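Local structure of putative fimbrial associated sortase-like protein (Corynebacterium diphtheriae, 5K9A) at residues A79-P84 with I148-Q153; Q183-T188 with L200-R205. The protein probably catalyses the sortase transpeptidation that cross-links pilins into pili, this chain being the portion of the longer membrane protein that carries the sortase domain. One frame throughout, in Å; residues are numbered along the deposited sequence.

Interaction 1 of 2, residues A79-P84 with I148-Q153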
loop_
_atom_site.group_PDB
_atom_site.type_symbol
_atom_site.label_atom_id
_atom_site.label_comp_id
_atom_site.label_asym_id
_atom_site.label_seq_id
_atom_site.Cartn_x
_atom_site.Cartn_y
_atom_site.Cartn_z
ATOM N N ALA A 79 -0.398 -5.978 10.028
ATOM C CA ALA A 79 -0.680 -7.392 10.137
ATOM C C ALA A 79 -2.046 -7.682 9.525
ATOM O O ALA A 79 -2.828 -6.765 9.275
ATOM C CB ALA A 79 -0.699 -7.841 11.586
ATOM N N SER A 80 -2.327 -8.946 9.251
ATOM C CA SER A 80 -3.666 -9.318 8.849
ATOM C C SER A 80 -4.174 -10.369 9.792
ATOM O O SER A 80 -3.394 -11.094 10.475
ATOM C CB SER A 80 -3.689 -9.871 7.449
ATOM O OG SER A 80 -3.003 -11.065 7.406
ATOM N N ILE A 81 -5.481 -10.500 9.788
ATOM C CA ILE A 81 -6.119 -11.488 10.574
ATOM C C ILE A 81 -7.166 -12.258 9.802
ATOM O O ILE A 81 -7.928 -11.710 9.012
ATOM C CB ILE A 81 -6.694 -10.820 11.824
ATOM C CG1 ILE A 81 -7.230 -11.887 12.790
ATOM C CG2 ILE A 81 -7.815 -9.861 11.449
ATOM C CD1 ILE A 81 -7.739 -11.311 14.108
ATOM N N SER A 82 -7.245 -13.542 10.073
ATOM C CA SER A 82 -8.237 -14.400 9.494
ATOM C C SER A 82 -8.981 -15.192 10.566
ATOM O O SER A 82 -8.347 -15.808 11.423
ATOM C CB SER A 82 -7.512 -15.338 8.504
ATOM O OG SER A 82 -8.465 -16.250 8.024
ATOM N N ILE A 83 -10.315 -15.172 10.520
ATOM C CA ILE A 83 -11.184 -15.899 11.452
ATOM C C ILE A 83 -12.144 -16.710 10.602
ATOM O O ILE A 83 -13.251 -16.231 10.235
ATOM C CB ILE A 83 -11.953 -14.942 12.357
ATOM C CG1 ILE A 83 -10.998 -13.957 12.993
ATOM C CG2 ILE A 83 -12.659 -15.684 13.455
ATOM C CD1 ILE A 83 -11.667 -12.790 13.687
ATOM N N PRO A 84 -11.714 -17.901 10.203
ATOM C CA PRO A 84 -12.492 -18.537 9.145
ATOM C C PRO A 84 -13.876 -18.974 9.559
ATOM O O PRO A 84 -14.748 -19.002 8.716
ATOM C CB PRO A 84 -11.668 -19.771 8.725
ATOM C CG PRO A 84 -10.542 -19.889 9.739
ATOM C CD PRO A 84 -10.423 -18.548 10.433
ATOM N N ILE A 148 -7.926 -18.421 15.146
ATOM C CA ILE A 148 -7.624 -17.091 14.644
ATOM C C ILE A 148 -6.216 -17.104 14.113
ATOM O O ILE A 148 -5.299 -17.596 14.804
ATOM C CB ILE A 148 -7.739 -16.062 15.767
ATOM C CG1 ILE A 148 -9.196 -15.968 16.281
ATOM C CG2 ILE A 148 -7.218 -14.693 15.347
ATOM C CD1 ILE A 148 -9.330 -15.214 17.580
ATOM N N TYR A 149 -6.007 -16.612 12.901
ATOM C CA TYR A 149 -4.683 -16.592 12.318
ATOM C C TYR A 149 -4.231 -15.149 12.126
ATOM O O TYR A 149 -4.928 -14.359 11.492
ATOM C CB TYR A 149 -4.691 -17.340 10.976
ATOM C CG TYR A 149 -5.158 -18.766 11.081
ATOM C CD1 TYR A 149 -4.256 -19.801 11.254
ATOM C CD2 TYR A 149 -6.494 -19.078 11.033
ATOM C CE1 TYR A 149 -4.687 -21.117 11.382
ATOM C CE2 TYR A 149 -6.925 -20.380 11.113
ATOM C CZ TYR A 149 -6.018 -21.399 11.325
ATOM O OH TYR A 149 -6.470 -22.716 11.457
ATOM N N ILE A 150 -3.072 -14.808 12.646
ATOM C CA ILE A 150 -2.469 -13.521 12.443
ATOM C C ILE A 150 -1.287 -13.744 11.503
ATOM O O ILE A 150 -0.428 -14.613 11.740
ATOM C CB ILE A 150 -1.911 -12.931 13.731
ATOM C CG1 ILE A 150 -2.975 -12.721 14.822
ATOM C CG2 ILE A 150 -1.136 -11.652 13.476
ATOM C CD1 ILE A 150 -3.819 -11.504 14.625
ATOM N N THR A 151 -1.139 -12.883 10.500
ATOM C CA THR A 151 0.049 -12.919 9.625
ATOM C C THR A 151 0.758 -11.591 9.794
ATOM O O THR A 151 0.135 -10.516 9.695
ATOM C CB THR A 151 -0.333 -13.183 8.154
ATOM O OG1 THR A 151 -1.019 -14.450 8.102
ATOM C CG2 THR A 151 0.899 -13.252 7.209
ATOM N N VAL A 152 2.074 -11.658 10.007
ATOM C CA VAL A 152 2.827 -10.468 10.283
ATOM C C VAL A 152 4.273 -10.649 9.813
ATOM O O VAL A 152 4.915 -11.625 10.178
ATOM C CB VAL A 152 2.735 -10.078 11.789
ATOM C CG1 VAL A 152 3.298 -11.173 12.687
ATOM C CG2 VAL A 152 3.394 -8.761 12.067
ATOM N N GLN A 153 4.733 -9.766 8.918
ATOM C CA GLN A 153 6.126 -9.840 8.376
ATOM C C GLN A 153 6.433 -11.201 7.834
ATOM O O GLN A 153 7.538 -11.715 8.016
ATOM C CB GLN A 153 7.161 -9.450 9.439
ATOM C CG GLN A 153 7.043 -8.010 9.875
ATOM C CD GLN A 153 7.578 -7.090 8.820
ATOM O OE1 GLN A 153 8.685 -7.310 8.311
ATOM N NE2 GLN A 153 6.844 -6.029 8.513
#
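I81 and I148 meet through their branches: I81 CD1 lies 3.6 Å from I148 CG2. I81 CG1 is anti to its backbone nitrogen (chi1 -173°), and from there the extended chain crosses I148 at a slant. I81 CD1 also lies 4.0 Å from I150 CD1. These three buried isoleucines form the tight, apolar face of an antiparallel pair of strands. Backbone bonds fix the register: S80 and T151 exchange two, as do S82 and Y149, and the Y149 N to S82 O bond is 2.9 Å long and nearly straight at 172°. Between the bonded pairs, I81 CA comes within 3.2 Å of Y149 O.

The other face, with S80, S82, Y149 and T151, is more polar, and S82 and T151 are partly open to solvent. The P84 ring meets the Y149 ring at its edge, P84 CG 3.9 Å from Y149 CE2. S80 OG packs against T151 CB (3.5 Å), but its hydrogen bond goes to E16 of the second subunit, while Y149 OH bonds D212 and N214. The pairing joins the sheet's first and last strands, consistent with closure of the sortase beta-barrel. Strands 88-94 and 155-167 flank it, and I81 and I148 pack on L186 of strand 183-190.

Interaction 2 of 2, residues Q183-T188 with L200-R205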
loop_
_atom_site.group_PDB
_atom_site.type_symbol
_atom_site.label_atom_id
_atom_site.label_comp_id
_atom_site.label_asym_id
_atom_site.label_seq_id
_atom_site.Cartn_x
_atom_site.Cartn_y
_atom_site.Cartn_z
ATOM N N GLN A 183 -1.338 -14.265 24.473
ATOM C CA GLN A 183 -2.773 -14.083 24.233
ATOM C C GLN A 183 -3.072 -12.920 23.261
ATOM O O GLN A 183 -2.294 -12.022 23.140
ATOM C CB GLN A 183 -3.480 -13.664 25.535
ATOM C CG GLN A 183 -3.238 -14.523 26.719
ATOM C CD GLN A 183 -3.883 -13.955 27.989
ATOM O OE1 GLN A 183 -3.342 -13.057 28.707
ATOM N NE2 GLN A 183 -5.010 -14.512 28.297
ATOM N N ILE A 184 -4.280 -12.903 22.732
ATOM C CA ILE A 184 -4.816 -11.730 22.029
ATOM C C ILE A 184 -6.281 -11.574 22.388
ATOM O O ILE A 184 -6.947 -12.550 22.693
ATOM C CB ILE A 184 -4.771 -11.826 20.492
ATOM C CG1 ILE A 184 -5.451 -13.111 20.007
ATOM C CG2 ILE A 184 -3.351 -11.796 19.988
ATOM C CD1 ILE A 184 -5.771 -13.111 18.517
ATOM N N THR A 185 -6.767 -10.344 22.320
ATOM C CA THR A 185 -8.201 -10.101 22.449
ATOM C C THR A 185 -8.691 -9.293 21.267
ATOM O O THR A 185 -8.042 -8.325 20.849
ATOM C CB THR A 185 -8.563 -9.407 23.814
ATOM O OG1 THR A 185 -8.506 -10.339 24.924
ATOM C CG2 THR A 185 -9.970 -8.876 23.810
ATOM N N LEU A 186 -9.823 -9.725 20.728
ATOM C CA LEU A 186 -10.605 -8.971 19.766
ATOM C C LEU A 186 -11.737 -8.254 20.452
ATOM O O LEU A 186 -12.549 -8.879 21.122
ATOM C CB LEU A 186 -11.162 -9.881 18.691
ATOM C CG LEU A 186 -10.160 -10.935 18.137
ATOM C CD1 LEU A 186 -10.838 -11.738 17.030
ATOM C CD2 LEU A 186 -8.905 -10.308 17.625
ATOM N N ILE A 187 -11.856 -6.952 20.218
ATOM C CA ILE A 187 -12.852 -6.131 20.870
ATOM C C ILE A 187 -13.753 -5.394 19.868
ATOM O O ILE A 187 -13.294 -4.849 18.832
ATOM C CB ILE A 187 -12.176 -5.192 21.883
ATOM C CG1 ILE A 187 -13.193 -4.384 22.645
ATOM C CG2 ILE A 187 -11.254 -4.185 21.229
ATOM C CD1 ILE A 187 -12.575 -3.521 23.741
ATOM N N THR A 188 -15.057 -5.410 20.132
ATOM C CA THR A 188 -15.978 -4.583 19.395
ATOM C C THR A 188 -17.036 -4.052 20.359
ATOM O O THR A 188 -17.041 -4.399 21.536
ATOM C CB THR A 188 -16.623 -5.362 18.236
ATOM O OG1 THR A 188 -17.296 -4.425 17.360
ATOM C CG2 THR A 188 -17.620 -6.397 18.717
ATOM N N LEU A 200 -15.463 -8.802 24.243
ATOM C CA LEU A 200 -14.037 -9.160 24.293
ATOM C C LEU A 200 -13.924 -10.639 24.034
ATOM O O LEU A 200 -14.447 -11.408 24.833
ATOM C CB LEU A 200 -13.478 -8.895 25.691
ATOM C CG LEU A 200 -13.104 -7.449 26.033
ATOM C CD1 LEU A 200 -14.221 -6.453 25.873
ATOM C CD2 LEU A 200 -12.642 -7.357 27.482
ATOM N N VAL A 201 -13.337 -11.015 22.897
ATOM C CA VAL A 201 -13.084 -12.387 22.530
ATOM C C VAL A 201 -11.590 -12.622 22.757
ATOM O O VAL A 201 -10.772 -12.040 22.035
ATOM C CB VAL A 201 -13.480 -12.653 21.093
ATOM C CG1 VAL A 201 -13.101 -14.066 20.683
ATOM C CG2 VAL A 201 -14.991 -12.445 20.918
ATOM N N ARG A 202 -11.243 -13.413 23.773
ATOM C CA ARG A 202 -9.864 -13.715 24.098
ATOM C C ARG A 202 -9.408 -15.043 23.532
ATOM O O ARG A 202 -10.160 -16.011 23.558
ATOM C CB ARG A 202 -9.677 -13.764 25.602
ATOM C CG ARG A 202 -8.191 -13.693 26.013
ATOM C CD ARG A 202 -8.071 -13.730 27.541
ATOM N NE ARG A 202 -8.483 -15.048 28.017
ATOM C CZ ARG A 202 -8.861 -15.347 29.256
ATOM N NH1 ARG A 202 -8.893 -14.433 30.199
ATOM N NH2 ARG A 202 -9.252 -16.570 29.539
ATOM N N ALA A 203 -8.160 -15.105 23.091
ATOM C CA ALA A 203 -7.620 -16.333 22.533
ATOM C C ALA A 203 -6.175 -16.489 22.967
ATOM O O ALA A 203 -5.496 -15.499 23.336
ATOM C CB ALA A 203 -7.716 -16.327 21.010
ATOM N N HIS A 204 -5.701 -17.729 23.002
ATOM C CA HIS A 204 -4.315 -17.994 23.376
ATOM C C HIS A 204 -3.564 -18.710 22.237
ATOM O O HIS A 204 -4.132 -19.451 21.442
ATOM C CB HIS A 204 -4.242 -18.843 24.700
ATOM C CG HIS A 204 -4.888 -20.191 24.565
ATOM N ND1 HIS A 204 -6.239 -20.385 24.746
ATOM C CD2 HIS A 204 -4.401 -21.373 24.123
ATOM C CE1 HIS A 204 -6.556 -21.627 24.433
ATOM N NE2 HIS A 204 -5.448 -22.253 24.077
ATOM N N ARG A 205 -2.250 -18.576 22.242
ATOM C CA ARG A 205 -1.414 -19.109 21.190
ATOM C C ARG A 205 -1.423 -20.633 21.252
ATOM O O ARG A 205 -1.386 -21.205 22.336
ATOM C CB ARG A 205 0.003 -18.587 21.383
ATOM C CG ARG A 205 1.057 -19.017 20.354
ATOM C CD ARG A 205 0.933 -18.047 19.174
ATOM N NE ARG A 205 1.930 -18.412 18.178
ATOM C CZ ARG A 205 3.185 -17.967 18.221
ATOM N NH1 ARG A 205 4.053 -18.385 17.327
ATOM N NH2 ARG A 205 3.567 -17.097 19.143
#
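R202 and Q183 are brought together by different first torsions: R202 sets CG anti to its nitrogen, whereas Q183 holds CG beside its nitrogen and then runs out extended. The two segments are arms of the beta hairpin 183-190/197-206 in the sortase beta-barrel fold. A bend at chi3 of R202 (68°) turns its guanidinium beside the glutamine end, so that Q183 NE2 sits 3.2 Å from R202 CD. The amide and guanidinium planes are 42° apart, and NE2 approaches obliquely, so this is close side-chain packing and not a stack.

I184 pairs with A203 and L186 with V201 through two backbone bonds each. The straightest is V201 N to L186 O, 2.9 Å at 177°. At T185, in the non-hydrogen-bonded pair with R202, OG1 lies 3.5 Å from R202 CG while CG2 turns to L200 CB, 4.0 Å away. T185 OG1 is hydrogen-bonded to H121 NE2, outside the two segments. The arginine head is fixed by a salt bridge from NE to D162, whose other carboxylate oxygen binds H204 ND1; one acid therefore holds two side chains of strand 197-206.

The hairpin's first arm leads to the predicted acyl-thioester cysteine: the side chain of I187 is about 7 Å from that of C189, and about 10 Å from that of the predicted catalytic H127. On the face shared with T185 and R202, I187 and L200 lie side by side, L200 CD1 standing 4.0 Å from both CG1 and CD1 of I187.

From the N terminus, the chain passes through helical segments before reaching strand 77-83. Interaction 1 joins that strand to 147-152 and closes a loop of 63 residues that contains strands 88-94, 105-107 and 123-125. Interaction 2 opens later and closes a hairpin with only 11 residues between its segments. The two are therefore in series, neither nested nor crossed. Interaction 1 pairs the first and last strands in the sheet order, while interaction 2 pairs two inner ones. Their centres are 13 Å apart, yet apolar tips connect them: L186 CD1 is 3.6 Å from I83 CD1 and 3.8 Å from I148 CD1, in the apolar interior enclosed by the barrel.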